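Local coordinates for protein PrgX (Enterococcus faecalis, PDB 2AWI) that serves as the receptor for the peptide sex pheromone cCF10 and probably binds DNA as a repressor in the control of conjugation, at residues I236-Q241 / E278-I283; Y243-D248 / D252-A257; N262-K265 / D271-R274. The protein carries 1 engineered substitution. All coordinates share one frame; numbering follows the deposited sequence.

Overall arrangement
Three successive helices, 230-248, 251-266 and 270-286, are tied together pairwise by the three contacts, a compact example of how helical-repeat proteins are assembled. Contacts 2 and 3 join sequence neighbours and follow one another along the chain; contact 1 closes the larger loop around both by joining the two outer helices. Contacts 1 and 2 are buried, lie about 9 Å apart between centres, and meet through a probable hydrogen bond from N256 to Q241. Contact 3 is only partly buried. Chemistry follows position: a tyrosine and a glutamate reach across the wide gap of contact 1, contact 2 combines an aromatic pair with a hydrogen bond, and contact 3 relies on aliphatic groups over ring faces.

Contact 1 of 3, residues I236-Q241 / E278-I283; sequences INYLKQ and EELTKI
Y238 extends its phenol from helix 230-248 across to the backbone-proximal part of L280 on helix 270-286, where OH of Y238 lies 3.5 Å from CB of L280. The touch is made by the phenol oxygen, and it is a packing contact, since no hydrogen bond crosses between the segments. The backbones stand well apart here. The local helix axes run almost parallel, at 12°, but approach no closer than 12.3 Å, and the nearest CA atoms, those of L239 and L280, are still 9.6 Å apart. The CB of Y238 points toward the partner helix, and with a first torsion of 147°, off the staggered value, the ring continues across the gap.

E279 comes back from the other helix beside the ring. Its OE1 sits 3.8 Å from CE1 of Y238, at the ring edge and near the ring plane, while the carboxylate plane is turned 44° from that of the ring. An oxygen in this position meets the edge hydrogens rather than the pi cloud, which is probably mildly favourable. The same OE1 is 4.0 Å from CD2 of L239, whose side chain crosses that of the glutamate at about a right angle, so one carboxylate oxygen meets an aromatic edge and a methyl group lying next to each other on helix 230-248.

The space between the two helices is shared with others. Y238 also packs on A257, I260 and I261 of helix 251-266, and L239 and E279 both rest on T199 of helix 184-203. Two near-parallel helices, separated in the chain by an intervening helix and touching across a wide separation, are characteristic of the stacked helical hairpins of a tetratricopeptide-like superhelix, consistent with the TPR family of this region.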
loop_
_atom_site.group_PDB
_atom_site.type_symbol
_atom_site.label_atom_id
_atom_site.label_comp_id
_atom_site.label_asym_id
_atom_site.label_seq_id
_atom_site.Cartn_x
_atom_site.Cartn_y
_atom_site.Cartn_z
ATOM N N ILE A 236 0.523 -13.342 17.425
ATOM C CA ILE A 236 0.274 -14.743 17.117
ATOM C C ILE A 236 -0.328 -14.881 15.721
ATOM O O ILE A 236 -0.025 -15.833 15.000
ATOM C CB ILE A 236 -0.671 -15.375 18.163
ATOM C CG1 ILE A 236 0.119 -15.668 19.442
ATOM C CG2 ILE A 236 -1.323 -16.640 17.610
ATOM C CD1 ILE A 236 -0.705 -16.299 20.542
ATOM N N ASN A 237 -1.173 -13.923 15.341
ATOM C CA ASN A 237 -1.805 -13.939 14.023
ATOM C C ASN A 237 -0.752 -13.656 12.952
ATOM O O ASN A 237 -0.905 -14.045 11.794
ATOM C CB ASN A 237 -2.923 -12.895 13.957
ATOM C CG ASN A 237 -3.940 -13.197 12.869
ATOM O OD1 ASN A 237 -3.693 -12.964 11.682
ATOM N ND2 ASN A 237 -5.093 -13.732 13.271
ATOM N N TYR A 238 0.314 -12.965 13.345
ATOM C CA TYR A 238 1.402 -12.666 12.427
ATOM C C TYR A 238 2.225 -13.944 12.240
ATOM O O TYR A 238 2.734 -14.214 11.154
ATOM C CB TYR A 238 2.284 -11.540 12.986
ATOM C CG TYR A 238 3.751 -11.657 12.623
ATOM C CD1 TYR A 238 4.645 -12.321 13.458
ATOM C CD2 TYR A 238 4.239 -11.128 11.432
ATOM C CE1 TYR A 238 5.990 -12.458 13.117
ATOM C CE2 TYR A 238 5.581 -11.260 11.078
ATOM C CZ TYR A 238 6.449 -11.927 11.924
ATOM O OH TYR A 238 7.774 -12.064 11.577
ATOM N N LEU A 239 2.351 -14.725 13.309
ATOM C CA LEU A 239 3.099 -15.970 13.257
ATOM C C LEU A 239 2.302 -16.971 12.429
ATOM O O LEU A 239 2.866 -17.840 11.772
ATOM C CB LEU A 239 3.344 -16.496 14.676
ATOM C CG LEU A 239 4.376 -15.671 15.455
ATOM C CD1 LEU A 239 4.300 -15.974 16.954
ATOM C CD2 LEU A 239 5.765 -15.971 14.907
ATOM N N LYS A 240 0.984 -16.824 12.459
ATOM C CA LYS A 240 0.094 -17.684 11.697
ATOM C C LYS A 240 0.277 -17.358 10.216
ATOM O O LYS A 240 0.318 -18.254 9.374
ATOM C CB LYS A 240 -1.356 -17.440 12.118
ATOM C CG LYS A 240 -2.390 -18.256 11.364
ATOM C CD LYS A 240 -3.796 -17.853 11.788
ATOM C CE LYS A 240 -4.861 -18.515 10.934
ATOM N NZ LYS A 240 -6.232 -18.056 11.314
ATOM N N GLN A 241 0.390 -16.070 9.901
ATOM C CA GLN A 241 0.586 -15.646 8.521
ATOM C C GLN A 241 1.915 -16.215 8.021
ATOM O O GLN A 241 2.035 -16.614 6.866
ATOM C CB GLN A 241 0.600 -14.115 8.419
ATOM C CG GLN A 241 -0.728 -13.437 8.756
ATOM C CD GLN A 241 -1.879 -13.931 7.900
ATOM O OE1 GLN A 241 -1.800 -13.940 6.673
ATOM N NE2 GLN A 241 -2.962 -14.342 8.549
ATOM N N GLU A 278 13.291 -8.296 13.031
ATOM C CA GLU A 278 14.441 -9.187 13.096
ATOM C C GLU A 278 13.979 -10.598 12.755
ATOM O O GLU A 278 14.619 -11.300 11.967
ATOM C CB GLU A 278 15.056 -9.157 14.496
ATOM C CG GLU A 278 15.461 -7.760 14.947
ATOM C CD GLU A 278 16.025 -7.728 16.354
ATOM O OE1 GLU A 278 15.366 -8.260 17.273
ATOM O OE2 GLU A 278 17.123 -7.162 16.539
ATOM N N GLU A 279 12.853 -10.996 13.343
ATOM C CA GLU A 279 12.292 -12.322 13.107
ATOM C C GLU A 279 12.065 -12.566 11.626
ATOM O O GLU A 279 12.603 -13.511 11.058
ATOM C CB GLU A 279 10.966 -12.494 13.868
ATOM C CG GLU A 279 11.078 -13.344 15.132
ATOM C CD GLU A 279 9.867 -13.234 16.055
ATOM O OE1 GLU A 279 8.726 -13.431 15.587
ATOM O OE2 GLU A 279 10.061 -12.960 17.258
ATOM N N LEU A 280 11.273 -11.705 11.001
ATOM C CA LEU A 280 10.961 -11.840 9.582
ATOM C C LEU A 280 12.197 -11.791 8.682
ATOM O O LEU A 280 12.201 -12.368 7.596
ATOM C CB LEU A 280 9.970 -10.753 9.155
ATOM C CG LEU A 280 9.513 -10.794 7.694
ATOM C CD1 LEU A 280 8.768 -12.095 7.426
ATOM C CD2 LEU A 280 8.625 -9.601 7.399
ATOM N N THR A 281 13.240 -11.101 9.132
ATOM C CA THR A 281 14.469 -10.998 8.352
ATOM C C THR A 281 15.175 -12.350 8.308
ATOM O O THR A 281 15.711 -12.753 7.273
ATOM C CB THR A 281 15.436 -9.952 8.958
ATOM O OG1 THR A 281 14.828 -8.656 8.917
ATOM C CG2 THR A 281 16.738 -9.908 8.173
ATOM N N LYS A 282 15.163 -13.051 9.436
ATOM C CA LYS A 282 15.801 -14.355 9.520
ATOM C C LYS A 282 14.941 -15.406 8.831
ATOM O O LYS A 282 15.455 -16.289 8.142
ATOM C CB LYS A 282 16.043 -14.720 10.985
ATOM C CG LYS A 282 16.929 -13.710 11.707
ATOM C CD LYS A 282 17.172 -14.084 13.159
ATOM C CE LYS A 282 18.043 -13.037 13.853
ATOM N NZ LYS A 282 18.391 -13.405 15.260
ATOM N N ILE A 283 13.631 -15.306 9.010
ATOM C CA ILE A 283 12.715 -16.244 8.382
ATOM C C ILE A 283 12.931 -16.167 6.874
ATOM O O ILE A 283 13.165 -17.180 6.215
ATOM C CB ILE A 283 11.238 -15.881 8.673
ATOM C CG1 ILE A 283 10.957 -15.932 10.177
ATOM C CG2 ILE A 283 10.317 -16.841 7.937
ATOM C CD1 ILE A 283 10.952 -17.331 10.760
#

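Contact 2 of 3, residues Y243-D248 / D252-A257; sequences YQFLTD and DSYLNA
Helices 230-248 and 251-266 pack antiparallel here, with local axes 8.5 Å apart at 156° and the CA atoms of F245 and S253 only 5.7 Å from each other. At so short a spacing, small S253 faces the partner helix directly. NE2 of Q244 donates to OG of S253 over 2.8 Å, with a noticeably bent N-H...O angle of 142°. The hydroxyl lies almost in the amide plane of Q244, whose extended chain reaches alongside the serine and also brings its own CB to within 3.4 Å of that OG.

On the neighbouring side of the interface the chemistry turns aromatic. F245 and Y254 form a T-shaped (edge-to-face) pair, with ring centroids 5.0 Å apart and planes at 67°. The tyrosine supplies the edge: its CD2 hangs over the centre of the F245 face, 3.7 Å from CZ of F245. In both residues CG lies opposite the backbone N, and the two rings meet beside the S253 contact.

Beyond the pair, the hydroxyl of Y254 is hydrogen-bonded to S284 in helix 270-286, and its side chain also touches L280 there. F245 makes a further edge-to-face pair with F289 of its own chain and packs on F289 of the third subunit; the hairpin thus has helix 270-286 as a neighbour and also contributes to the contact with the third subunit.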
loop_
_atom_site.group_PDB
_atom_site.type_symbol
_atom_site.label_atom_id
_atom_site.label_comp_id
_atom_site.label_asym_id
_atom_site.label_seq_id
_atom_site.Cartn_x
_atom_site.Cartn_y
_atom_site.Cartn_z
ATOM N N TYR A 243 3.295 -18.940 9.208
ATOM C CA TYR A 243 3.063 -20.378 9.131
ATOM C C TYR A 243 2.480 -20.730 7.763
ATOM O O TYR A 243 2.910 -21.691 7.129
ATOM C CB TYR A 243 2.082 -20.816 10.222
ATOM C CG TYR A 243 1.612 -22.253 10.094
ATOM C CD1 TYR A 243 2.408 -23.311 10.530
ATOM C CD2 TYR A 243 0.373 -22.558 9.524
ATOM C CE1 TYR A 243 1.988 -24.636 10.403
ATOM C CE2 TYR A 243 -0.056 -23.885 9.392
ATOM C CZ TYR A 243 0.759 -24.917 9.834
ATOM O OH TYR A 243 0.361 -26.230 9.699
ATOM N N GLN A 244 1.497 -19.945 7.324
ATOM C CA GLN A 244 0.836 -20.159 6.039
ATOM C C GLN A 244 1.789 -19.962 4.865
ATOM O O GLN A 244 1.665 -20.629 3.841
ATOM C CB GLN A 244 -0.354 -19.207 5.893
ATOM C CG GLN A 244 -1.419 -19.371 6.968
ATOM C CD GLN A 244 -2.533 -18.337 6.866
ATOM O OE1 GLN A 244 -3.463 -18.328 7.676
ATOM N NE2 GLN A 244 -2.443 -17.460 5.871
ATOM N N PHE A 245 2.733 -19.040 5.013
ATOM C CA PHE A 245 3.700 -18.775 3.962
ATOM C C PHE A 245 4.668 -19.951 3.885
ATOM O O PHE A 245 4.977 -20.459 2.800
ATOM C CB PHE A 245 4.476 -17.492 4.266
ATOM C CG PHE A 245 5.478 -17.117 3.205
ATOM C CD1 PHE A 245 5.059 -16.705 1.941
ATOM C CD2 PHE A 245 6.841 -17.180 3.471
ATOM C CE1 PHE A 245 5.983 -16.358 0.956
ATOM C CE2 PHE A 245 7.778 -16.837 2.496
ATOM C CZ PHE A 245 7.348 -16.424 1.233
ATOM N N LEU A 246 5.143 -20.382 5.048
ATOM C CA LEU A 246 6.080 -21.488 5.120
ATOM C C LEU A 246 5.486 -22.780 4.565
ATOM O O LEU A 246 6.210 -23.616 4.031
ATOM C CB LEU A 246 6.522 -21.711 6.570
ATOM C CG LEU A 246 7.282 -20.580 7.262
ATOM C CD1 LEU A 246 7.743 -21.064 8.626
ATOM C CD2 LEU A 246 8.476 -20.149 6.414
ATOM N N THR A 247 4.172 -22.932 4.687
ATOM C CA THR A 247 3.489 -24.135 4.215
ATOM C C THR A 247 3.271 -24.150 2.706
ATOM O O THR A 247 3.538 -25.153 2.046
ATOM C CB THR A 247 2.123 -24.301 4.903
ATOM O OG1 THR A 247 2.315 -24.448 6.317
ATOM C CG2 THR A 247 1.394 -25.528 4.356
ATOM N N ASP A 248 2.776 -23.038 2.171
ATOM C CA ASP A 248 2.520 -22.919 0.742
ATOM C C ASP A 248 2.823 -21.513 0.242
ATOM O O ASP A 248 1.910 -20.774 -0.115
ATOM C CB ASP A 248 1.064 -23.277 0.434
ATOM C CG ASP A 248 0.105 -22.816 1.516
ATOM O OD1 ASP A 248 0.162 -23.371 2.632
ATOM O OD2 ASP A 248 -0.707 -21.903 1.257
ATOM N N ASP A 252 0.099 -13.318 -0.248
ATOM C CA ASP A 252 -0.843 -12.562 0.578
ATOM C C ASP A 252 -0.536 -12.767 2.056
ATOM O O ASP A 252 -0.689 -11.845 2.863
ATOM C CB ASP A 252 -2.294 -12.977 0.309
ATOM C CG ASP A 252 -2.845 -12.368 -0.965
ATOM O OD1 ASP A 252 -2.349 -11.297 -1.377
ATOM O OD2 ASP A 252 -3.782 -12.951 -1.545
ATOM N N SER A 253 -0.102 -13.973 2.411
ATOM C CA SER A 253 0.234 -14.264 3.797
ATOM C C SER A 253 1.489 -13.506 4.183
ATOM O O SER A 253 1.650 -13.094 5.335
ATOM C CB SER A 253 0.465 -15.761 3.999
ATOM O OG SER A 253 -0.748 -16.481 3.886
ATOM N N TYR A 254 2.382 -13.322 3.217
ATOM C CA TYR A 254 3.619 -12.612 3.486
ATOM C C TYR A 254 3.315 -11.137 3.685
ATOM O O TYR A 254 3.902 -10.485 4.543
ATOM C CB TYR A 254 4.607 -12.789 2.335
ATOM C CG TYR A 254 6.003 -12.316 2.667
ATOM C CD1 TYR A 254 6.331 -10.959 2.638
ATOM C CD2 TYR A 254 6.985 -13.228 3.057
ATOM C CE1 TYR A 254 7.608 -10.523 2.993
ATOM C CE2 TYR A 254 8.261 -12.805 3.415
ATOM C CZ TYR A 254 8.564 -11.455 3.383
ATOM O OH TYR A 254 9.815 -11.048 3.761
ATOM N N LEU A 255 2.391 -10.622 2.884
ATOM C CA LEU A 255 1.989 -9.230 2.978
ATOM C C LEU A 255 1.251 -8.987 4.297
ATOM O O LEU A 255 1.509 -7.995 4.977
ATOM C CB LEU A 255 1.089 -8.863 1.797
ATOM C CG LEU A 255 1.714 -9.097 0.418
ATOM C CD1 LEU A 255 0.747 -8.634 -0.666
ATOM C CD2 LEU A 255 3.039 -8.342 0.316
ATOM N N ASN A 256 0.341 -9.892 4.657
ATOM C CA ASN A 256 -0.402 -9.755 5.905
ATOM C C ASN A 256 0.582 -9.627 7.069
ATOM O O ASN A 256 0.441 -8.751 7.923
ATOM C CB ASN A 256 -1.318 -10.964 6.139
ATOM C CG ASN A 256 -2.507 -11.009 5.182
ATOM O OD1 ASN A 256 -2.949 -9.984 4.668
ATOM N ND2 ASN A 256 -3.045 -12.203 4.962
ATOM N N ALA A 257 1.586 -10.500 7.087
ATOM C CA ALA A 257 2.592 -10.484 8.140
ATOM C C ALA A 257 3.319 -9.149 8.168
ATOM O O ALA A 257 3.491 -8.562 9.235
ATOM C CB ALA A 257 3.589 -11.620 7.939
#

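Contact 3 of 3, residues N262-K265 / D271-R274; sequences NIFK and DIHR
The helical hairpin formed by helices 251-266 and 270-286 is fastened near its turn by F264 and K265 on one arm and I272 and H273 on the other. F264 and H273 bring their CA atoms to 5.4 Å, a close backbone approach at which CB and methyl groups reach the rings opposite. I272 directs CG2 onto the face of the F264 ring in a CH-pi contact: the methyl carbon stands 3.5 Å from the ring centroid and 11° off its normal. That branch lies opposite the backbone N of I272, while CG1 lies beside the backbone N and CD1 comes near the rim, 4.1 Å from CE1 of F264.

A second CH-pi contact runs the other way across the hairpin. CB of K265 is placed over a face of the H273 imidazole, 3.9 Å from its centroid and 30° off the normal, with CD2 of H273 the nearest ring atom to that CB at 3.5 Å. The two side chains lie side by side and point the same way, but the lysine bends back at chi3, and its NZ makes a weak hydrogen bond to OD1 of N262 at 3.4 Å.

Y298 of helix 293-300 meets the H273 ring edge-to-face and touches K265, while F264 packs on L234 of helix 230-248. Such close packing of an antiparallel helix pair beside its short connection is characteristic of the helical hairpins that build TPR-like folds.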
loop_
_atom_site.group_PDB
_atom_site.type_symbol
_atom_site.label_atom_id
_atom_site.label_comp_id
_atom_site.label_asym_id
_atom_site.label_seq_id
_atom_site.Cartn_x
_atom_site.Cartn_y
_atom_site.Cartn_z
ATOM N N ASN A 262 3.871 -3.598 10.580
ATOM C CA ASN A 262 3.665 -2.169 10.406
ATOM C C ASN A 262 2.674 -1.587 11.418
ATOM O O ASN A 262 2.828 -0.446 11.852
ATOM C CB ASN A 262 3.184 -1.884 8.985
ATOM C CG ASN A 262 2.767 -0.443 8.793
ATOM O OD1 ASN A 262 3.549 0.479 9.027
ATOM N ND2 ASN A 262 1.525 -0.239 8.364
ATOM N N ILE A 263 1.657 -2.363 11.785
ATOM C CA ILE A 263 0.669 -1.902 12.757
ATOM C C ILE A 263 1.334 -1.637 14.105
ATOM O O ILE A 263 1.041 -0.639 14.768
ATOM C CB ILE A 263 -0.456 -2.939 12.944
ATOM C CG1 ILE A 263 -1.477 -2.791 11.820
ATOM C CG2 ILE A 263 -1.129 -2.759 14.280
ATOM C CD1 ILE A 263 -2.092 -1.400 11.739
ATOM N N PHE A 264 2.230 -2.533 14.501
ATOM C CA PHE A 264 2.932 -2.391 15.766
ATOM C C PHE A 264 3.740 -1.104 15.765
ATOM O O PHE A 264 3.952 -0.494 16.811
ATOM C CB PHE A 264 3.854 -3.602 16.013
ATOM C CG PHE A 264 3.137 -4.801 16.581
ATOM C CD1 PHE A 264 2.569 -4.750 17.857
ATOM C CD2 PHE A 264 2.988 -5.965 15.830
ATOM C CE1 PHE A 264 1.857 -5.841 18.377
ATOM C CE2 PHE A 264 2.277 -7.063 16.340
ATOM C CZ PHE A 264 1.711 -7.000 17.614
ATOM N N LYS A 265 4.199 -0.698 14.586
ATOM C CA LYS A 265 4.973 0.524 14.475
ATOM C C LYS A 265 4.049 1.710 14.709
ATOM O O LYS A 265 4.339 2.589 15.515
ATOM C CB LYS A 265 5.602 0.648 13.087
ATOM C CG LYS A 265 6.470 1.897 12.925
ATOM C CD LYS A 265 6.731 2.239 11.460
ATOM C CE LYS A 265 5.443 2.639 10.737
ATOM N NZ LYS A 265 5.662 3.079 9.322
ATOM N N ASP A 271 9.520 -2.112 20.758
ATOM C CA ASP A 271 10.239 -3.343 21.075
ATOM C C ASP A 271 9.672 -4.537 20.303
ATOM O O ASP A 271 10.423 -5.371 19.780
ATOM C CB ASP A 271 10.200 -3.622 22.578
ATOM C CG ASP A 271 10.944 -2.571 23.383
ATOM O OD1 ASP A 271 12.022 -2.128 22.931
ATOM O OD2 ASP A 271 10.462 -2.201 24.474
ATOM N N ILE A 272 8.348 -4.616 20.226
ATOM C CA ILE A 272 7.708 -5.690 19.493
ATOM C C ILE A 272 7.958 -5.518 17.992
ATOM O O ILE A 272 8.233 -6.484 17.285
ATOM C CB ILE A 272 6.198 -5.720 19.764
ATOM C CG1 ILE A 272 5.940 -6.305 21.155
ATOM C CG2 ILE A 272 5.488 -6.522 18.678
ATOM C CD1 ILE A 272 4.470 -6.292 21.565
ATOM N N HIS A 273 7.863 -4.282 17.512
ATOM C CA HIS A 273 8.094 -3.998 16.101
ATOM C C HIS A 273 9.512 -4.402 15.749
ATOM O O HIS A 273 9.766 -4.995 14.705
ATOM C CB HIS A 273 7.905 -2.504 15.820
ATOM C CG HIS A 273 8.227 -2.108 14.411
ATOM N ND1 HIS A 273 9.424 -1.522 14.058
ATOM C CD2 HIS A 273 7.517 -2.234 13.265
ATOM C CE1 HIS A 273 9.436 -1.303 12.755
ATOM N NE2 HIS A 273 8.290 -1.726 12.250
ATOM N N ARG A 274 10.427 -4.062 16.645
ATOM C CA ARG A 274 11.839 -4.358 16.500
ATOM C C ARG A 274 12.051 -5.870 16.380
ATOM O O ARG A 274 12.644 -6.345 15.415
ATOM C CB ARG A 274 12.578 -3.817 17.725
ATOM C CG ARG A 274 14.096 -3.821 17.657
ATOM C CD ARG A 274 14.660 -3.495 19.039
ATOM N NE ARG A 274 16.069 -3.106 19.025
ATOM C CZ ARG A 274 17.063 -3.866 18.575
ATOM N NH1 ARG A 274 16.816 -5.075 18.086
ATOM N NH2 ARG A 274 18.311 -3.418 18.624
#